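Local coordinates for histidine kinase (Methanosarcina mazei, PDB 3LI9), which is the extracellular sensor domain of a membrane-bound kinase that probably uses ATP to phosphorylate protein histidine in response to outside signals, at residues 14-22 with 263-273; 36-44 with 165-173. All blocks are in the same frame, centred on the assembly; numbering follows the deposited sequence.

Contact 1: residues 14-22 with 263-273; sequences AYEKSIEMA and FVLVVPKEEML
The selenomethionine Met272 sets its terminal methyl over one face of the Tyr15 ring, CE lying 3.6 Å from the ring centroid and 22° off the normal. This is a CH-pi contact, offset toward the rim, where CE comes within 3.4 Å of both Tyr15 CD1 and CE1. Met272 SE follows above the same face, more distant, completing a Met-aromatic arrangement; the bend at the last torsion (chi3 41°) brings the methyl down onto the ring, and the two side chains meet at about a right angle. Beyond the ring, Tyr15 OH lies 3.3 Å from Lys269 CE, near the end of an extended chain that crosses the tyrosine at a slant. Both polar ends turn to Glu239, whose OE2 is hydrogen-bonded to Tyr15 OH while OE1 makes a salt bridge with Lys269 NZ. A phenylalanine in place of Tyr15 would probably leave Glu239 OE2 without its hydroxyl mate. The contact sets the long helix 13-48 against the C-terminal end of the domain: strand 261-268 of a four-stranded antiparallel sheet in this PDC (double Cache) fold, and the short helix 269-272 that follows it. The axes of helix 14-22 and strand 263-268 run roughly antiparallel, at 148°. Along the strand, Leu265 points its CD1 branch into the helix, 3.5 Å from Ser18 O, and the same methyl meets the side of the selenomethionine Met21, 3.9 Å from its SE. Phe263 brings CD2 to 3.6 Å from Ala22 O, and its ring also meets that of Tyr25. At the other end Ala14 CB packs against Leu273 CD2 at 3.7 Å.

Contact 2: residues 36-44 with 165-173; sequences NQAIARTLA and GIAGVDVPL
Val171 lies over one face of the Asn36 carboxamide: Val171 CG2 stands above the plane, 4.0 Å from Asn36 CG, and Val171 CG1 approaches Asn36 ND2 obliquely at 3.5 Å. The amide oxygen OD1 accepts hydrogen bonds from Gln71 and Gln32, which would be expected to limit the group's rotation. Farther along, Ala167 CB sits among backbone and side-chain atoms of the helix, 3.7 Å from both Ala40 O and Ala44 N, with Leu43 CG at the same 3.7 Å. Leu43 itself reaches on to helix 55-67. Between these ends Ala40 CB rests on Gly168 CA at 4.2 Å, and the side chains of Val169 and Ile39 cross at about a right angle, CG1 of the valine touching CG2 of the isoleucine. Alanines and a glycine at the nearest points let the axes of helix 36-44 and strand 165-172 approach to 7.0 Å. The buried seam is where helix 13-48 packs along strand 162-172, on one sheet of the Cache fold. No hydrogen bond joins the two segments, as the strand's backbone bonds go to its neighbours 74-79 and 148-159, so helix and strand are held by apolar packing and fit of shape.

Both contacts use the long helix 13-48, near its start in contact 1 and toward its far end in contact 2, with centres 34 Å apart and nearest atoms about 12 Å apart. Along the chain the order is 14-22, 36-44, 165-173, 263-273, so contact 2 closes within the span bridged by contact 1. Each joins the helix to a different antiparallel sheet: contact 2 uses strand 162-172 of one sheet, contact 1 strand 261-268 of the other. A single helix thus spans both modules, consistent with the double Cache architecture of such sensors. Contact 1 also brings the two chain ends together, where the transmembrane segments of the whole kinase would probably continue.

Contact 1: residues 14-22 with 263-273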
loop_
_atom_site.group_PDB
_atom_site.type_symbol
_atom_site.label_atom_id
_atom_site.label_comp_id
_atom_site.label_asym_id
_atom_site.label_seq_id
_atom_site.Cartn_x
_atom_site.Cartn_y
_atom_site.Cartn_z
ATOM N N ALA A 14 -28.286 -10.876 -11.849
ATOM C CA ALA A 14 -27.465 -9.919 -12.489
ATOM C C ALA A 14 -26.598 -9.184 -11.418
ATOM O O ALA A 14 -25.351 -9.064 -11.552
ATOM C CB ALA A 14 -28.355 -8.980 -13.216
ATOM N N TYR A 15 -27.269 -8.723 -10.362
ATOM C CA TYR A 15 -26.591 -8.069 -9.260
ATOM C C TYR A 15 -25.583 -9.080 -8.647
ATOM O O TYR A 15 -24.430 -8.742 -8.359
ATOM C CB TYR A 15 -27.561 -7.627 -8.177
ATOM C CG TYR A 15 -28.268 -6.296 -8.426
ATOM C CD1 TYR A 15 -29.434 -6.245 -9.202
ATOM C CD2 TYR A 15 -27.809 -5.113 -7.841
ATOM C CE1 TYR A 15 -30.088 -5.037 -9.424
ATOM C CE2 TYR A 15 -28.464 -3.912 -8.015
ATOM C CZ TYR A 15 -29.600 -3.873 -8.830
ATOM O OH TYR A 15 -30.277 -2.695 -9.081
ATOM N N GLU A 16 -26.048 -10.314 -8.443
ATOM C CA GLU A 16 -25.265 -11.290 -7.693
ATOM C C GLU A 16 -24.011 -11.686 -8.450
ATOM O O GLU A 16 -22.950 -11.887 -7.850
ATOM C CB GLU A 16 -26.126 -12.517 -7.379
ATOM C CG GLU A 16 -26.905 -12.328 -6.092
ATOM C CD GLU A 16 -27.982 -13.390 -5.880
ATOM O OE1 GLU A 16 -28.176 -14.227 -6.801
ATOM O OE2 GLU A 16 -28.605 -13.373 -4.786
ATOM N N LYS A 17 -24.096 -11.774 -9.761
ATOM C CA LYS A 17 -22.914 -12.089 -10.483
ATOM C C LYS A 17 -21.905 -10.958 -10.349
ATOM O O LYS A 17 -20.684 -11.215 -10.405
ATOM C CB LYS A 17 -23.221 -12.339 -11.950
ATOM C CG LYS A 17 -22.025 -12.234 -12.888
ATOM C CD LYS A 17 -22.567 -12.140 -14.319
ATOM C CE LYS A 17 -21.602 -11.490 -15.271
ATOM N NZ LYS A 17 -20.619 -12.472 -15.868
ATOM N N SER A 18 -22.406 -9.710 -10.290
ATOM C CA SER A 18 -21.493 -8.559 -10.314
ATOM C C SER A 18 -20.808 -8.465 -8.940
ATOM O O SER A 18 -19.603 -8.097 -8.885
ATOM C CB SER A 18 -22.216 -7.213 -10.709
ATOM O OG SER A 18 -22.541 -7.285 -12.069
ATOM N N ILE A 19 -21.561 -8.762 -7.870
ATOM C CA ILE A 19 -21.048 -8.723 -6.482
ATOM C C ILE A 19 -19.911 -9.765 -6.452
ATOM O O ILE A 19 -18.828 -9.496 -5.956
ATOM C CB ILE A 19 -22.157 -9.103 -5.480
ATOM C CG1 ILE A 19 -23.149 -7.931 -5.398
ATOM C CG2 ILE A 19 -21.592 -9.345 -4.156
ATOM C CD1 ILE A 19 -24.410 -8.291 -4.442
ATOM N N GLU A 20 -20.151 -10.949 -7.009
ATOM C CA GLU A 20 -19.127 -12.044 -6.930
ATOM C C GLU A 20 -17.929 -11.680 -7.785
ATOM O O GLU A 20 -16.814 -11.980 -7.395
ATOM C CB GLU A 20 -19.661 -13.367 -7.463
ATOM C CG GLU A 20 -20.713 -13.895 -6.560
ATOM C CD GLU A 20 -20.171 -14.354 -5.237
ATOM O OE1 GLU A 20 -18.962 -14.679 -5.060
ATOM O OE2 GLU A 20 -20.968 -14.452 -4.349
HETATM N N MSE A 21 -18.152 -11.043 -8.931
HETATM C CA MSE A 21 -17.033 -10.581 -9.754
HETATM C C MSE A 21 -16.141 -9.556 -9.020
HETATM O O MSE A 21 -14.899 -9.618 -9.077
HETATM C CB MSE A 21 -17.515 -9.908 -11.071
HETATM C CG MSE A 21 -16.317 -9.636 -11.925
HETATM SE SE MSE A 21 -17.072 -8.918 -13.651
HETATM C CE MSE A 21 -17.370 -10.557 -14.523
ATOM N N ALA A 22 -16.798 -8.574 -8.404
ATOM C CA ALA A 22 -16.063 -7.534 -7.640
ATOM C C ALA A 22 -15.279 -8.222 -6.504
ATOM O O ALA A 22 -14.115 -7.821 -6.244
ATOM C CB ALA A 22 -17.026 -6.524 -7.038
ATOM N N PHE A 263 -12.098 -2.803 -4.263
ATOM C CA PHE A 263 -12.177 -2.931 -5.697
ATOM C C PHE A 263 -13.614 -2.533 -6.096
ATOM O O PHE A 263 -14.573 -3.012 -5.483
ATOM C CB PHE A 263 -11.891 -4.421 -6.132
ATOM C CG PHE A 263 -12.032 -4.604 -7.633
ATOM C CD1 PHE A 263 -10.950 -4.389 -8.469
ATOM C CD2 PHE A 263 -13.273 -4.955 -8.174
ATOM C CE1 PHE A 263 -11.102 -4.557 -9.873
ATOM C CE2 PHE A 263 -13.417 -5.132 -9.592
ATOM C CZ PHE A 263 -12.319 -4.940 -10.398
ATOM N N VAL A 264 -13.727 -1.652 -7.097
ATOM C CA VAL A 264 -15.040 -1.097 -7.475
ATOM C C VAL A 264 -15.346 -1.435 -8.925
ATOM O O VAL A 264 -14.527 -1.225 -9.849
ATOM C CB VAL A 264 -15.066 0.442 -7.270
ATOM C CG1 VAL A 264 -16.485 0.985 -7.543
ATOM C CG2 VAL A 264 -14.639 0.806 -5.888
ATOM N N LEU A 265 -16.519 -1.999 -9.161
ATOM C CA LEU A 265 -16.971 -2.222 -10.518
ATOM C C LEU A 265 -18.121 -1.244 -10.782
ATOM O O LEU A 265 -19.035 -1.102 -9.919
ATOM C CB LEU A 265 -17.612 -3.614 -10.669
ATOM C CG LEU A 265 -16.882 -4.850 -11.053
ATOM C CD1 LEU A 265 -17.919 -6.008 -11.177
ATOM C CD2 LEU A 265 -16.038 -4.673 -12.310
ATOM N N VAL A 266 -18.074 -0.582 -11.935
ATOM C CA VAL A 266 -19.107 0.420 -12.244
ATOM C C VAL A 266 -19.876 -0.127 -13.465
ATOM O O VAL A 266 -19.287 -0.406 -14.500
ATOM C CB VAL A 266 -18.503 1.799 -12.580
ATOM C CG1 VAL A 266 -19.579 2.795 -13.032
ATOM C CG2 VAL A 266 -17.736 2.382 -11.374
ATOM N N VAL A 267 -21.177 -0.367 -13.283
ATOM C CA VAL A 267 -21.957 -1.066 -14.283
ATOM C C VAL A 267 -23.231 -0.239 -14.565
ATOM O O VAL A 267 -23.971 0.070 -13.625
ATOM C CB VAL A 267 -22.506 -2.376 -13.720
ATOM C CG1 VAL A 267 -23.208 -3.111 -14.805
ATOM C CG2 VAL A 267 -21.398 -3.299 -13.174
ATOM N N PRO A 268 -23.463 0.060 -15.828
ATOM C CA PRO A 268 -24.676 0.754 -16.255
ATOM C C PRO A 268 -25.850 -0.202 -16.030
ATOM O O PRO A 268 -25.845 -1.328 -16.563
ATOM C CB PRO A 268 -24.444 0.966 -17.743
ATOM C CG PRO A 268 -22.980 0.859 -17.929
ATOM C CD PRO A 268 -22.574 -0.212 -16.961
ATOM N N LYS A 269 -26.812 0.222 -15.226
ATOM C CA LYS A 269 -27.886 -0.653 -14.824
ATOM C C LYS A 269 -28.645 -1.203 -16.007
ATOM O O LYS A 269 -28.978 -2.402 -16.048
ATOM C CB LYS A 269 -28.844 0.085 -13.908
ATOM C CG LYS A 269 -30.029 -0.779 -13.413
ATOM C CD LYS A 269 -30.697 -0.066 -12.203
ATOM C CE LYS A 269 -31.724 -0.974 -11.495
ATOM N NZ LYS A 269 -32.368 -0.297 -10.273
ATOM N N GLU A 270 -28.936 -0.349 -16.973
ATOM C CA GLU A 270 -29.679 -0.829 -18.135
ATOM C C GLU A 270 -28.939 -1.936 -18.926
ATOM O O GLU A 270 -29.568 -2.838 -19.518
ATOM C CB GLU A 270 -30.094 0.343 -19.027
ATOM C CG GLU A 270 -30.280 -0.093 -20.450
ATOM C CD GLU A 270 -30.257 1.078 -21.421
ATOM O OE1 GLU A 270 -30.701 2.176 -21.020
ATOM O OE2 GLU A 270 -29.809 0.892 -22.581
ATOM N N GLU A 271 -27.612 -1.916 -18.930
ATOM C CA GLU A 271 -26.874 -2.997 -19.565
ATOM C C GLU A 271 -26.946 -4.290 -18.762
ATOM O O GLU A 271 -26.862 -5.378 -19.310
ATOM C CB GLU A 271 -25.411 -2.596 -19.706
ATOM C CG GLU A 271 -25.210 -1.464 -20.664
ATOM C CD GLU A 271 -23.751 -0.997 -20.777
ATOM O OE1 GLU A 271 -22.814 -1.785 -20.470
ATOM O OE2 GLU A 271 -23.559 0.171 -21.174
HETATM N N MSE A 272 -27.060 -4.154 -17.448
HETATM C CA MSE A 272 -26.912 -5.284 -16.516
HETATM C C MSE A 272 -28.206 -6.074 -16.568
HETATM O O MSE A 272 -28.220 -7.316 -16.478
HETATM C CB MSE A 272 -26.667 -4.791 -15.078
HETATM C CG MSE A 272 -25.814 -5.705 -14.196
HETATM SE SE MSE A 272 -26.014 -5.448 -12.266
HETATM C CE MSE A 272 -27.960 -5.171 -12.040
ATOM N N LEU A 273 -29.302 -5.342 -16.676
ATOM C CA LEU A 273 -30.622 -5.968 -16.678
ATOM C C LEU A 273 -31.078 -6.254 -18.127
ATOM O O LEU A 273 -32.137 -6.808 -18.461
ATOM C CB LEU A 273 -31.613 -5.098 -15.870
ATOM C CG LEU A 273 -31.278 -5.091 -14.370
ATOM C CD1 LEU A 273 -32.290 -4.288 -13.493
ATOM C CD2 LEU A 273 -31.124 -6.531 -13.846
#

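Contact 2: residues 36-44 with 165-173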
loop_
_atom_site.group_PDB
_atom_site.type_symbol
_atom_site.label_atom_id
_atom_site.label_comp_id
_atom_site.label_asym_id
_atom_site.label_seq_id
_atom_site.Cartn_x
_atom_site.Cartn_y
_atom_site.Cartn_z
ATOM N N ASN A 36 3.367 -9.339 -0.032
ATOM C CA ASN A 36 4.289 -8.252 0.279
ATOM C C ASN A 36 4.320 -7.943 1.757
ATOM O O ASN A 36 5.413 -7.667 2.338
ATOM C CB ASN A 36 3.836 -6.984 -0.526
ATOM C CG ASN A 36 4.175 -7.096 -1.980
ATOM O OD1 ASN A 36 5.074 -7.849 -2.356
ATOM N ND2 ASN A 36 3.459 -6.375 -2.806
ATOM N N GLN A 37 3.169 -8.036 2.408
ATOM C CA GLN A 37 3.115 -7.846 3.863
ATOM C C GLN A 37 3.973 -8.926 4.555
ATOM O O GLN A 37 4.717 -8.592 5.556
ATOM C CB GLN A 37 1.644 -7.985 4.333
ATOM C CG GLN A 37 1.406 -7.978 5.845
ATOM C CD GLN A 37 -0.077 -8.037 6.121
ATOM O OE1 GLN A 37 -0.767 -9.041 5.850
ATOM N NE2 GLN A 37 -0.554 -7.000 6.683
ATOM N N ALA A 38 3.878 -10.172 4.075
ATOM C CA ALA A 38 4.619 -11.299 4.716
ATOM C C ALA A 38 6.139 -11.097 4.500
ATOM O O ALA A 38 6.921 -11.526 5.362
ATOM C CB ALA A 38 4.177 -12.633 4.094
ATOM N N ILE A 39 6.569 -10.404 3.436
ATOM C CA ILE A 39 8.024 -10.196 3.225
ATOM C C ILE A 39 8.543 -9.268 4.320
ATOM O O ILE A 39 9.529 -9.564 5.027
ATOM C CB ILE A 39 8.275 -9.538 1.881
ATOM C CG1 ILE A 39 7.908 -10.543 0.750
ATOM C CG2 ILE A 39 9.825 -9.123 1.756
ATOM C CD1 ILE A 39 7.943 -9.917 -0.676
ATOM N N ALA A 40 7.863 -8.127 4.472
ATOM C CA ALA A 40 8.262 -7.198 5.576
ATOM C C ALA A 40 8.184 -7.829 6.980
ATOM O O ALA A 40 9.065 -7.601 7.818
ATOM C CB ALA A 40 7.408 -5.934 5.535
ATOM N N ARG A 41 7.128 -8.575 7.240
ATOM C CA ARG A 41 6.970 -9.224 8.538
ATOM C C ARG A 41 8.039 -10.268 8.787
ATOM O O ARG A 41 8.538 -10.364 9.920
ATOM C CB ARG A 41 5.601 -9.837 8.619
ATOM C CG ARG A 41 5.275 -10.149 10.087
ATOM C CD ARG A 41 3.706 -10.216 10.300
ATOM N NE ARG A 41 3.432 -10.419 11.720
ATOM C CZ ARG A 41 3.334 -11.612 12.304
ATOM N NH1 ARG A 41 3.523 -12.712 11.582
ATOM N NH2 ARG A 41 3.102 -11.717 13.618
ATOM N N THR A 42 8.401 -11.037 7.754
ATOM C CA THR A 42 9.398 -12.082 7.943
ATOM C C THR A 42 10.786 -11.436 8.187
ATOM O O THR A 42 11.536 -11.885 9.055
ATOM C CB THR A 42 9.447 -12.966 6.742
ATOM O OG1 THR A 42 8.181 -13.623 6.688
ATOM C CG2 THR A 42 10.492 -14.114 6.986
ATOM N N LEU A 43 11.046 -10.345 7.470
ATOM C CA LEU A 43 12.306 -9.559 7.742
ATOM C C LEU A 43 12.310 -9.018 9.168
ATOM O O LEU A 43 13.362 -9.087 9.870
ATOM C CB LEU A 43 12.438 -8.416 6.736
ATOM C CG LEU A 43 13.674 -7.503 6.895
ATOM C CD1 LEU A 43 14.936 -8.321 6.788
ATOM C CD2 LEU A 43 13.600 -6.432 5.675
ATOM N N ALA A 44 11.164 -8.534 9.658
ATOM C CA ALA A 44 11.088 -8.040 11.052
ATOM C C ALA A 44 11.348 -9.159 12.072
ATOM O O ALA A 44 12.172 -8.930 13.017
ATOM C CB ALA A 44 9.725 -7.322 11.338
ATOM N N GLY A 165 12.459 -0.925 16.297
ATOM C CA GLY A 165 12.561 -0.362 14.925
ATOM C C GLY A 165 11.527 -1.047 14.066
ATOM O O GLY A 165 10.560 -1.654 14.540
ATOM N N ILE A 166 11.677 -0.856 12.765
ATOM C CA ILE A 166 10.716 -1.356 11.789
ATOM C C ILE A 166 11.514 -2.039 10.635
ATOM O O ILE A 166 12.722 -1.735 10.349
ATOM C CB ILE A 166 9.819 -0.278 11.125
ATOM C CG1 ILE A 166 10.717 0.716 10.367
ATOM C CG2 ILE A 166 8.878 0.445 12.192
ATOM C CD1 ILE A 166 9.977 1.698 9.514
ATOM N N ALA A 167 10.825 -2.936 9.931
ATOM C CA ALA A 167 11.329 -3.439 8.646
ATOM C C ALA A 167 10.185 -3.099 7.691
ATOM O O ALA A 167 9.020 -3.280 8.031
ATOM C CB ALA A 167 11.555 -4.979 8.649
ATOM N N GLY A 168 10.557 -2.667 6.501
ATOM C CA GLY A 168 9.526 -2.257 5.562
ATOM C C GLY A 168 9.851 -2.525 4.133
ATOM O O GLY A 168 10.977 -2.725 3.797
ATOM N N VAL A 169 8.813 -2.573 3.287
ATOM C CA VAL A 169 8.999 -2.584 1.845
ATOM C C VAL A 169 8.102 -1.559 1.151
ATOM O O VAL A 169 6.965 -1.264 1.634
ATOM C CB VAL A 169 8.701 -3.981 1.237
ATOM C CG1 VAL A 169 9.550 -5.065 1.970
ATOM C CG2 VAL A 169 7.210 -4.331 1.438
ATOM N N ASP A 170 8.656 -0.975 0.063
ATOM C CA ASP A 170 7.905 -0.014 -0.793
ATOM C C ASP A 170 7.468 -0.713 -2.039
ATOM O O ASP A 170 8.268 -1.369 -2.690
ATOM C CB ASP A 170 8.798 1.172 -1.170
ATOM C CG ASP A 170 9.061 2.129 -0.014
ATOM O OD1 ASP A 170 8.349 2.092 0.999
ATOM O OD2 ASP A 170 9.958 2.978 -0.154
ATOM N N VAL A 171 6.194 -0.562 -2.363
ATOM C CA VAL A 171 5.568 -1.319 -3.452
ATOM C C VAL A 171 4.992 -0.328 -4.502
ATOM O O VAL A 171 4.016 0.337 -4.203
ATOM C CB VAL A 171 4.443 -2.173 -2.908
ATOM C CG1 VAL A 171 3.786 -3.083 -4.032
ATOM C CG2 VAL A 171 5.051 -3.210 -1.831
ATOM N N PRO A 172 5.530 -0.268 -5.708
ATOM C CA PRO A 172 4.929 0.647 -6.754
ATOM C C PRO A 172 3.564 0.107 -7.130
ATOM O O PRO A 172 3.304 -1.130 -7.173
ATOM C CB PRO A 172 5.819 0.439 -8.035
ATOM C CG PRO A 172 7.155 -0.060 -7.402
ATOM C CD PRO A 172 6.822 -0.869 -6.120
ATOM N N LEU A 173 2.652 1.032 -7.412
ATOM C CA LEU A 173 1.286 0.644 -7.726
ATOM C C LEU A 173 0.872 0.918 -9.172
ATOM O O LEU A 173 -0.316 0.730 -9.528
ATOM C CB LEU A 173 0.315 1.428 -6.831
ATOM C CG LEU A 173 0.456 1.130 -5.330
ATOM C CD1 LEU A 173 -0.265 2.189 -4.418
ATOM C CD2 LEU A 173 0.019 -0.311 -5.079
#